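Local coordinates for uncharacterized protein (Acinetobacter baumannii, PDB 4L3U), which is of unknown function but folds as a compact all-helical single chain belonging to a family of uncharacterised proteins, at residues 103-108 with 119-124; 49-54 with 86-91; 63-68 with 74-79; 17-22 with 109-114. All blocks are in the same frame, centred on the assembly; numbering follows the deposited sequence. Where two conformers were deposited one is given.

Contact 1: residues 103-108 with 119-124; sequences TTFESF and GILNKW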
# COMPACT_ATOMS: atom_id res chain seq x y z
N THR A 103 -3.74 -4.65 3.74
CA THR A 103 -4.70 -3.79 4.42
C THR A 103 -4.29 -2.33 4.28
O THR A 103 -5.13 -1.46 4.05
CB THR A 103 -4.80 -4.17 5.91
OG1 THR A 103 -5.35 -5.49 6.04
CG2 THR A 103 -5.68 -3.19 6.68
N THR A 104 -2.99 -2.07 4.42
CA THR A 104 -2.46 -0.72 4.31
C THR A 104 -2.69 -0.16 2.90
O THR A 104 -3.08 0.99 2.74
CB THR A 104 -0.95 -0.69 4.66
OG1 THR A 104 -0.77 -1.10 6.02
CG2 THR A 104 -0.35 0.70 4.47
N PHE A 105 -2.47 -0.99 1.89
CA PHE A 105 -2.66 -0.56 0.51
C PHE A 105 -4.14 -0.45 0.14
O PHE A 105 -4.50 0.26 -0.80
CB PHE A 105 -1.96 -1.52 -0.46
CG PHE A 105 -0.56 -1.09 -0.82
CD1 PHE A 105 0.48 -1.26 0.07
CD2 PHE A 105 -0.30 -0.51 -2.05
CE1 PHE A 105 1.77 -0.86 -0.26
CE2 PHE A 105 0.99 -0.11 -2.39
CZ PHE A 105 2.02 -0.29 -1.49
N GLU A 106 -4.99 -1.14 0.88
CA GLU A 106 -6.43 -1.05 0.66
C GLU A 106 -6.89 0.35 1.03
O GLU A 106 -7.85 0.86 0.46
CB GLU A 106 -7.18 -2.10 1.49
CG GLU A 106 -7.23 -3.48 0.85
CD GLU A 106 -7.89 -4.52 1.74
OE1 GLU A 106 -8.08 -4.25 2.95
OE2 GLU A 106 -8.24 -5.60 1.22
N SER A 107 -6.21 0.96 1.99
CA SER A 107 -6.54 2.31 2.42
C SER A 107 -6.32 3.29 1.28
O SER A 107 -7.07 4.25 1.14
CB SER A 107 -5.70 2.71 3.64
OG SER A 107 -5.94 1.83 4.73
N PHE A 108 -5.30 3.04 0.46
CA PHE A 108 -5.06 3.86 -0.73
C PHE A 108 -6.27 3.83 -1.64
O PHE A 108 -6.69 4.86 -2.15
CB PHE A 108 -3.84 3.36 -1.52
CG PHE A 108 -2.51 3.83 -0.98
CD1 PHE A 108 -2.30 5.16 -0.67
CD2 PHE A 108 -1.47 2.93 -0.82
CE1 PHE A 108 -1.07 5.58 -0.18
CE2 PHE A 108 -0.24 3.35 -0.34
CZ PHE A 108 -0.05 4.68 -0.02
N GLY A 119 -7.43 -7.57 -8.62
CA GLY A 119 -6.87 -8.82 -8.16
C GLY A 119 -5.37 -8.78 -7.91
O GLY A 119 -4.75 -9.82 -7.64
N ILE A 120 -4.78 -7.59 -7.98
CA ILE A 120 -3.34 -7.44 -7.82
C ILE A 120 -2.89 -7.70 -6.38
O ILE A 120 -1.87 -8.34 -6.14
CB ILE A 120 -2.86 -6.04 -8.28
CG1 ILE A 120 -3.05 -5.88 -9.79
CG2 ILE A 120 -1.39 -5.80 -7.91
CD1 ILE A 120 -2.83 -4.47 -10.30
N LEU A 121 -3.67 -7.21 -5.42
CA LEU A 121 -3.31 -7.36 -4.01
C LEU A 121 -3.40 -8.81 -3.52
O LEU A 121 -2.55 -9.25 -2.76
CB LEU A 121 -4.19 -6.46 -3.14
CG LEU A 121 -3.95 -4.96 -3.28
CD1 LEU A 121 -4.98 -4.18 -2.48
CD2 LEU A 121 -2.55 -4.58 -2.84
N ASN A 122 -4.41 -9.55 -3.95
CA ASN A 122 -4.51 -10.96 -3.58
C ASN A 122 -3.39 -11.78 -4.21
O ASN A 122 -2.85 -12.69 -3.58
CB ASN A 122 -5.86 -11.54 -3.98
CG ASN A 122 -6.95 -11.23 -2.97
OD1 ASN A 122 -6.69 -11.03 -1.78
ND2 ASN A 122 -8.19 -11.20 -3.44
N LYS A 123 -3.05 -11.47 -5.46
CA LYS A 123 -2.01 -12.19 -6.18
C LYS A 123 -0.68 -12.00 -5.49
O LYS A 123 0.16 -12.89 -5.46
CB LYS A 123 -1.93 -11.72 -7.63
CG LYS A 123 -0.87 -12.43 -8.45
CD LYS A 123 -1.02 -12.14 -9.93
CE LYS A 123 0.06 -12.85 -10.74
NZ LYS A 123 -0.13 -12.67 -12.21
N TRP A 124 -0.50 -10.81 -4.92
CA TRP A 124 0.72 -10.48 -4.20
C TRP A 124 0.81 -11.28 -2.90
O TRP A 124 1.85 -11.86 -2.58
CB TRP A 124 0.76 -8.98 -3.92
CG TRP A 124 2.01 -8.50 -3.25
CD1 TRP A 124 3.18 -8.13 -3.86
CD2 TRP A 124 2.23 -8.34 -1.84
NE1 TRP A 124 4.10 -7.75 -2.91
CE2 TRP A 124 3.54 -7.87 -1.67
CE3 TRP A 124 1.43 -8.56 -0.71
CZ2 TRP A 124 4.08 -7.61 -0.41
CZ3 TRP A 124 1.97 -8.30 0.54
CH2 TRP A 124 3.28 -7.83 0.68

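Contact 2: residues 49-54 with 86-91; sequences MSLNQK and SQIDPD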
# COMPACT_ATOMS: atom_id res chain seq x y z
N MSE A 49 10.61 -0.04 9.59
CA MSE A 49 10.96 1.26 9.04
C MSE A 49 11.08 1.17 7.52
O MSE A 49 10.61 2.05 6.80
CB MSE A 49 12.29 1.70 9.62
CG MSE A 49 12.69 3.10 9.24
SE MSE A 49 14.49 3.41 9.86
CE MSE A 49 14.21 3.08 11.77
N SER A 50 11.71 0.10 7.06
CA SER A 50 11.87 -0.16 5.63
C SER A 50 10.50 -0.26 4.95
O SER A 50 10.33 0.17 3.81
CB SER A 50 12.66 -1.45 5.44
OG SER A 50 12.97 -1.67 4.08
N LEU A 51 9.52 -0.81 5.67
CA LEU A 51 8.17 -1.00 5.14
C LEU A 51 7.38 0.30 5.10
O LEU A 51 6.70 0.59 4.11
CB LEU A 51 7.41 -2.02 5.97
CG LEU A 51 7.84 -3.47 5.77
CD1 LEU A 51 7.25 -4.37 6.86
CD2 LEU A 51 7.40 -3.95 4.40
N ASN A 52 7.44 1.07 6.18
CA ASN A 52 6.80 2.38 6.22
C ASN A 52 7.34 3.28 5.11
O ASN A 52 6.61 4.09 4.53
CB ASN A 52 7.00 3.02 7.59
CG ASN A 52 6.12 2.40 8.65
OD1 ASN A 52 4.92 2.22 8.44
ND2 ASN A 52 6.70 2.07 9.80
N GLN A 53 8.63 3.12 4.81
CA GLN A 53 9.26 3.90 3.75
C GLN A 53 8.69 3.55 2.38
O GLN A 53 8.39 4.43 1.58
CB GLN A 53 10.78 3.68 3.77
CG GLN A 53 11.52 4.36 2.63
CD GLN A 53 11.34 5.87 2.62
OE1 GLN A 53 10.94 6.47 3.62
NE2 GLN A 53 11.64 6.50 1.48
N LYS A 54 8.55 2.25 2.11
CA LYS A 54 7.96 1.78 0.87
C LYS A 54 6.52 2.29 0.71
O LYS A 54 6.08 2.62 -0.38
CB LYS A 54 7.96 0.25 0.83
CG LYS A 54 9.35 -0.38 0.81
CD LYS A 54 9.95 -0.42 -0.59
CE LYS A 54 11.22 -1.27 -0.63
NZ LYS A 54 11.74 -1.45 -2.01
N SER A 86 4.65 -3.69 -6.10
CA SER A 86 5.64 -4.56 -6.71
C SER A 86 7.05 -4.30 -6.16
O SER A 86 7.94 -5.12 -6.35
CB SER A 86 5.63 -4.41 -8.23
OG SER A 86 5.92 -3.08 -8.61
N GLN A 87 7.24 -3.17 -5.48
CA GLN A 87 8.54 -2.81 -4.90
C GLN A 87 8.87 -3.62 -3.66
O GLN A 87 9.99 -3.57 -3.15
CB GLN A 87 8.57 -1.33 -4.53
CG GLN A 87 8.38 -0.40 -5.70
CD GLN A 87 9.40 -0.63 -6.79
OE1 GLN A 87 10.60 -0.69 -6.53
NE2 GLN A 87 8.93 -0.79 -8.02
N ILE A 88 7.88 -4.36 -3.16
CA ILE A 88 8.01 -5.13 -1.94
C ILE A 88 7.99 -6.63 -2.26
O ILE A 88 6.99 -7.15 -2.74
CB ILE A 88 6.87 -4.81 -0.96
CG1 ILE A 88 6.76 -3.30 -0.74
CG2 ILE A 88 7.09 -5.53 0.37
CD1 ILE A 88 5.56 -2.88 0.08
N ASP A 89 9.11 -7.30 -2.00
CA ASP A 89 9.23 -8.74 -2.23
C ASP A 89 8.43 -9.52 -1.19
O ASP A 89 8.77 -9.49 -0.01
CB ASP A 89 10.71 -9.12 -2.16
CG ASP A 89 10.96 -10.57 -2.50
OD1 ASP A 89 10.13 -11.17 -3.22
OD2 ASP A 89 12.00 -11.12 -2.06
N PRO A 90 7.37 -10.23 -1.62
CA PRO A 90 6.54 -10.95 -0.63
C PRO A 90 7.26 -12.12 0.04
O PRO A 90 6.79 -12.62 1.05
CB PRO A 90 5.36 -11.45 -1.47
CG PRO A 90 5.88 -11.54 -2.85
CD PRO A 90 6.85 -10.41 -2.99
N ASP A 91 8.40 -12.54 -0.52
CA ASP A 91 9.16 -13.65 0.05
C ASP A 91 10.05 -13.23 1.22
O ASP A 91 10.77 -14.05 1.78
CB ASP A 91 10.00 -14.30 -1.04
CG ASP A 91 9.17 -14.79 -2.22
OD1 ASP A 91 7.99 -15.16 -2.01
OD2 ASP A 91 9.70 -14.81 -3.35

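Contact 3: residues 63-68 with 74-79; sequences IALYQQ and KAELLQ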
# COMPACT_ATOMS: atom_id res chain seq x y z
N ILE A 63 0.76 11.57 -4.78
CA ILE A 63 0.75 13.02 -4.61
C ILE A 63 1.26 13.70 -5.88
O ILE A 63 0.65 14.65 -6.37
CB ILE A 63 1.59 13.46 -3.39
CG1 ILE A 63 0.92 12.96 -2.10
CG2 ILE A 63 1.75 14.97 -3.34
CD1 ILE A 63 1.77 13.05 -0.86
N ALA A 64 2.35 13.18 -6.42
CA ALA A 64 2.94 13.70 -7.65
C ALA A 64 1.96 13.62 -8.80
O ALA A 64 1.95 14.47 -9.69
CB ALA A 64 4.21 12.93 -7.99
N LEU A 65 1.13 12.58 -8.79
CA LEU A 65 0.13 12.40 -9.82
C LEU A 65 -0.94 13.48 -9.71
O LEU A 65 -1.26 14.15 -10.69
CB LEU A 65 -0.49 11.01 -9.72
CG LEU A 65 -1.66 10.70 -10.66
CD1 LEU A 65 -1.29 10.97 -12.11
CD2 LEU A 65 -2.10 9.26 -10.47
N TYR A 66 -1.49 13.65 -8.51
CA TYR A 66 -2.55 14.64 -8.29
C TYR A 66 -2.05 16.07 -8.47
O TYR A 66 -2.84 16.97 -8.76
CB TYR A 66 -3.15 14.48 -6.90
CG TYR A 66 -4.20 13.40 -6.81
CD1 TYR A 66 -5.52 13.66 -7.14
CD2 TYR A 66 -3.87 12.12 -6.41
CE1 TYR A 66 -6.48 12.67 -7.07
CE2 TYR A 66 -4.82 11.12 -6.33
CZ TYR A 66 -6.13 11.40 -6.66
OH TYR A 66 -7.08 10.41 -6.59
N GLN A 67 -0.76 16.27 -8.28
CA GLN A 67 -0.17 17.59 -8.49
C GLN A 67 -0.06 17.92 -9.97
O GLN A 67 -0.10 19.08 -10.35
CB GLN A 67 1.20 17.68 -7.83
CG GLN A 67 1.13 17.82 -6.33
CD GLN A 67 2.50 17.76 -5.69
OE1 GLN A 67 3.47 17.33 -6.31
NE2 GLN A 67 2.58 18.20 -4.44
N GLN A 68 0.07 16.89 -10.81
CA GLN A 68 0.21 17.09 -12.25
C GLN A 68 -1.09 16.85 -13.00
O GLN A 68 -1.16 17.08 -14.21
CB GLN A 68 1.30 16.17 -12.81
CG GLN A 68 2.71 16.56 -12.40
CD GLN A 68 3.77 15.80 -13.18
OE1 GLN A 68 4.64 15.15 -12.60
NE2 GLN A 68 3.70 15.89 -14.51
N LYS A 74 -8.80 6.12 -13.40
CA LYS A 74 -8.72 4.89 -12.62
C LYS A 74 -7.48 4.10 -13.01
O LYS A 74 -6.80 3.53 -12.15
CB LYS A 74 -9.98 4.03 -12.82
CG LYS A 74 -11.26 4.73 -12.42
CD LYS A 74 -11.28 5.06 -10.94
CE LYS A 74 -12.60 5.70 -10.55
NZ LYS A 74 -12.72 5.86 -9.08
N ALA A 75 -7.18 4.08 -14.30
CA ALA A 75 -6.04 3.33 -14.81
C ALA A 75 -4.73 3.93 -14.30
O ALA A 75 -3.79 3.20 -13.99
CB ALA A 75 -6.06 3.30 -16.33
N GLU A 76 -4.68 5.26 -14.22
CA GLU A 76 -3.50 5.95 -13.71
C GLU A 76 -3.30 5.62 -12.24
O GLU A 76 -2.19 5.29 -11.82
CB GLU A 76 -3.65 7.46 -13.87
CG GLU A 76 -3.47 7.94 -15.30
CD GLU A 76 -3.96 9.36 -15.51
OE1 GLU A 76 -4.36 10.01 -14.52
OE2 GLU A 76 -3.93 9.83 -16.67
N LEU A 77 -4.37 5.72 -11.47
CA LEU A 77 -4.31 5.43 -10.05
C LEU A 77 -3.92 3.97 -9.81
O LEU A 77 -3.21 3.66 -8.86
CB LEU A 77 -5.66 5.73 -9.40
CG LEU A 77 -6.09 7.19 -9.43
CD1 LEU A 77 -7.55 7.29 -9.03
CD2 LEU A 77 -5.22 8.04 -8.52
N LEU A 78 -4.38 3.08 -10.69
CA LEU A 78 -4.12 1.65 -10.52
C LEU A 78 -2.66 1.31 -10.80
O LEU A 78 -2.09 0.45 -10.13
CB LEU A 78 -5.02 0.83 -11.44
CG LEU A 78 -4.88 -0.70 -11.34
CD1 LEU A 78 -5.25 -1.19 -9.95
CD2 LEU A 78 -5.73 -1.39 -12.39
N GLN A 79 -2.06 1.97 -11.77
CA GLN A 79 -0.66 1.70 -12.09
C GLN A 79 0.25 2.14 -10.95
O GLN A 79 1.23 1.46 -10.64
CB GLN A 79 -0.25 2.40 -13.38
CG GLN A 79 1.22 2.23 -13.70
CD GLN A 79 1.56 2.66 -15.11
OE1 GLN A 79 0.76 2.50 -16.03
NE2 GLN A 79 2.76 3.19 -15.28

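Contact 4: residues 17-22 with 109-114; sequences SIVIQQ and LDIVGL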
# COMPACT_ATOMS: atom_id res chain seq x y z
N SER A 17 -6.90 18.72 -3.57
CA SER A 17 -6.11 19.13 -2.41
C SER A 17 -6.42 18.29 -1.17
O SER A 17 -5.55 18.08 -0.32
CB SER A 17 -6.36 20.61 -2.09
OG SER A 17 -7.73 20.86 -1.86
N ILE A 18 -7.66 17.82 -1.06
CA ILE A 18 -8.08 17.00 0.07
C ILE A 18 -7.40 15.65 0.04
O ILE A 18 -6.83 15.21 1.04
CB ILE A 18 -9.61 16.77 0.09
CG1 ILE A 18 -10.34 18.09 0.29
CG2 ILE A 18 -10.02 15.80 1.21
CD1 ILE A 18 -11.83 18.05 0.01
N VAL A 19 -7.47 14.98 -1.11
CA VAL A 19 -6.82 13.69 -1.29
C VAL A 19 -5.34 13.83 -0.95
O VAL A 19 -4.79 13.00 -0.24
CB VAL A 19 -7.01 13.15 -2.73
CG1 VAL A 19 -6.23 11.87 -2.94
CG2 VAL A 19 -8.48 12.91 -3.02
N ILE A 20 -4.71 14.90 -1.43
CA ILE A 20 -3.31 15.14 -1.14
C ILE A 20 -3.07 15.29 0.37
O ILE A 20 -2.07 14.80 0.88
CB ILE A 20 -2.76 16.38 -1.90
CG1 ILE A 20 -2.60 16.06 -3.39
CG2 ILE A 20 -1.41 16.84 -1.33
CD1 ILE A 20 -2.15 17.24 -4.25
N GLN A 21 -3.99 15.94 1.08
CA GLN A 21 -3.86 16.08 2.53
C GLN A 21 -3.96 14.72 3.21
O GLN A 21 -3.25 14.45 4.17
CB GLN A 21 -4.92 17.03 3.08
CG GLN A 21 -4.72 18.48 2.68
N GLN A 22 -4.85 13.88 2.71
CA GLN A 22 -5.01 12.53 3.24
C GLN A 22 -3.73 11.73 3.03
O GLN A 22 -3.29 11.00 3.92
CB GLN A 22 -6.16 11.81 2.54
CG GLN A 22 -7.53 12.41 2.78
CD GLN A 22 -8.62 11.57 2.14
OE1 GLN A 22 -8.95 11.73 0.97
NE2 GLN A 22 -9.19 10.65 2.92
N LEU A 109 -6.84 2.64 -1.84
CA LEU A 109 -8.00 2.49 -2.69
C LEU A 109 -9.11 3.42 -2.23
O LEU A 109 -9.73 4.12 -3.03
CB LEU A 109 -8.50 1.04 -2.68
CG LEU A 109 -7.57 -0.02 -3.26
CD1 LEU A 109 -8.23 -1.38 -3.18
CD2 LEU A 109 -7.20 0.29 -4.69
N ASP A 110 -9.34 3.44 -0.92
CA ASP A 110 -10.37 4.29 -0.34
C ASP A 110 -10.04 5.76 -0.55
O ASP A 110 -10.91 6.55 -0.92
CB ASP A 110 -10.53 3.99 1.15
CG ASP A 110 -11.11 2.61 1.41
OD1 ASP A 110 -12.05 2.22 0.69
OD2 ASP A 110 -10.63 1.92 2.33
N ILE A 111 -8.78 6.12 -0.33
CA ILE A 111 -8.35 7.51 -0.48
C ILE A 111 -8.54 8.05 -1.91
O ILE A 111 -9.16 9.09 -2.10
CB ILE A 111 -6.88 7.70 -0.03
CG1 ILE A 111 -6.76 7.46 1.47
CG2 ILE A 111 -6.37 9.12 -0.36
CD1 ILE A 111 -5.34 7.36 1.98
N VAL A 112 -8.01 7.33 -2.89
CA VAL A 112 -8.02 7.81 -4.28
C VAL A 112 -9.30 7.44 -5.02
O VAL A 112 -9.44 7.70 -6.21
CB VAL A 112 -6.82 7.27 -5.09
CG1 VAL A 112 -5.51 7.61 -4.39
CG2 VAL A 112 -6.93 5.76 -5.31
N GLY A 113 -10.23 6.80 -4.32
CA GLY A 113 -11.52 6.46 -4.90
C GLY A 113 -11.44 5.37 -5.94
O GLY A 113 -12.19 5.39 -6.92
N LEU A 114 -10.53 4.43 -5.74
CA LEU A 114 -10.39 3.30 -6.64
C LEU A 114 -11.12 2.11 -6.02
O LEU A 114 -10.88 1.76 -4.87
CB LEU A 114 -8.92 2.97 -6.83
CG LEU A 114 -8.57 2.05 -8.00
CD1 LEU A 114 -8.95 2.68 -9.33
CD2 LEU A 114 -7.10 1.74 -7.97

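Contact 1: residues 103-108 with 119-124
Phe105 and Leu121 bring the backbones of 103-108 and 119-124 nearest each other, with their CA atoms 8.2 Å apart, a separation at which two helices meet through side chains alone. Leu121 does the reaching. Its CG stands anti to its own carbonyl carbon (chi1 -68°), and the two methyls at the end of the branch part company on the surface of the facing helix. CD2 lies 3.9 Å from CB of Phe105 and approaches the aromatic ring obliquely. The other methyl, CD1, comes 4.1 Å from CG of Glu106, so it meets the aliphatic part of that residue; the extended chain beyond carries the carboxylate away from the leucine, and the residue is exposed. No hydrogen bond crosses between the segments; the contact is apolar and small, with 110 Å² buried in all. The Phe105 ring turns away from Leu121 beyond CB, and Phe108 of the same helix sets CE2 over the centre of one of its faces, 4.1 Å above the plane. Gly119, with positive phi, occupies the N-cap position from which helix 120-134 starts. Around this point helix 95-112 is hemmed in by other helices: Phe105 also packs on Leu81 and Ile85 of helix 74-86 and on Thr58 of helix 45-68, while Thr104 and Phe108 turn to helix 14-27.

Contact 2: residues 49-54 with 86-91
Lys54 and Ile88 lie against each other with their side chains running in opposite directions, and the lysine then carries on to the backbone of Gln87. The start of the overlap is apolar: CB of Lys54 sits 4.0 Å from CD1 of Ile88, and CG of Lys54 is 4.2 Å from CG1 of Ile88. A bend at chi2 (-83°) turns the lysine chain toward the carbonyl of Gln87, and from there it runs extended to the ammonium group. NZ of Lys54 donates a hydrogen bond of 3.0 Å to the carbonyl O of Gln87. The C=O...N angle is 136°, and the nitrogen stands above the carbonyl plane, 36° out of it, so the approach is not along a lone pair. CB of Gln87 is near as well, but the rest of that side chain leads away from the helix.

One turn earlier on the helix, Leu51 closes the inner side of the contact. Its CD2 comes 4.3 Å from CG2 of Ile88, a looser touch than that of Lys54, and the leucine also packs on Leu93 farther along the same connection and on Phe32 and Val42 from elsewhere in the chain. Ile88 is therefore touched on two branches, the CG1-CD1 arm by Lys54 and the CG2 methyl by Leu51. The backbone O of Ile88 takes a hydrogen bond from Trp124 NE1 of helix 120-134. With a buried isoleucine turned inward and a lysine bound to the carbonyl beside it, the interhelical connection between helices 74-86 and 95-112 is packed on helix 45-68 in this all-helical fold.

Contact 3: residues 63-68 with 74-79
Two consecutive helices joined by a short connection form a helical hairpin here: 63-68 ends helix 45-68, 74-79 begins helix 74-86, and their local axes run nearly antiparallel at 153°. With 11.1 Å between those axes at closest approach, the side chains bridge the gap. Leu65 and Leu77 meet at about a right angle, CD2 to CD2 at 3.9 Å. The leucine of 63-68 has CG anti to its backbone N (chi1 175°), a turn that carries its methyls across to the second helix; CD2 is also close to CB of Glu76, and CD1 comes 4.0 Å from OE1 of Glu76, the two side chains crossing at about a right angle. The touch is van der Waals; the hydrogen bond of OE1 comes from the backbone N of Thr73, just ahead of the helix. Deeper in, the buried Tyr66 comes in from beside the leucine pair. Its ring also packs on Val19 and Ile20 of helix 14-27, and on Val112, which Leu77 touches too, so the inner face of the hairpin is shared with two further helices. Leu77 crosses the tyrosine at about a right angle, with its CD2 lying obliquely to the ring. That one methyl is 3.8 Å from Tyr66 CE2 and 3.6 Å from Tyr66 OH, while Leu77 CD1 stands 4.0 Å from the same hydroxyl oxygen.

Contact 4: residues 17-22 with 109-114
Gln22 meets Ile111 along much of its length, so the contact can be followed outward from the helix. At the base, CB of Gln22 rests 4.0 Å from the branch methyl CG2 of Ile111. CG is anti to the carbonyl carbon of its own residue (chi1 -65°), and the chain runs extended beyond it, sliding past the isoleucine in the opposite direction. CD is still within 4.2 Å of the same methyl. At the tip, OE1 of Gln22 lies 3.9 Å from CG2 of Ile111 and a little farther from the backbone O of that residue; two oxygens side by side make no hydrogen bond, and the carbonyl side of the amide touches the methyl.

From one turn earlier on helix 14-27, Val19 meets the same methyl. Its CG1 is 3.8 Å from Ile111 CG2, and the two side chains are set at a slant to each other. The second methyl, Val19 CG2, approaches the carbonyl O of Ile111 at 4.0 Å. CG2 of Ile111 thus rests against both valine and glutamine, placed there by its position anti to the backbone N. The backbones are close, with CA of Val19 and CA of Ile111 6.4 Å apart.

Gly113, with positive phi, is where the chain leaves helical geometry just beyond this point. Helix 45-68 packs next to it, with Phe62 on Val112. Leu81 and Leu78 of helix 74-86 meet Leu109 and Leu114, so the end of helix 95-112 is packed by three other helices.

In the fold
Contact 1 is the most central of the four and is buried, a purely apolar meeting; contact 4, by contrast, lies at the surface and pairs aliphatic groups with a glutamine amide. Contacts 2 and 3 are partly buried and both use helix 45-68, but their centres are about 20 Å apart: contact 2 adds a lysine-to-carbonyl hydrogen bond to its apolar overlap, whereas contact 3 has no bond between its segments. Helix 95-112 serves both contacts 1 and 4. Contacts 3 and 4 touch where Val112 meets Tyr66 and Leu77, while contacts 1 and 2 join through Trp124 and Ile88.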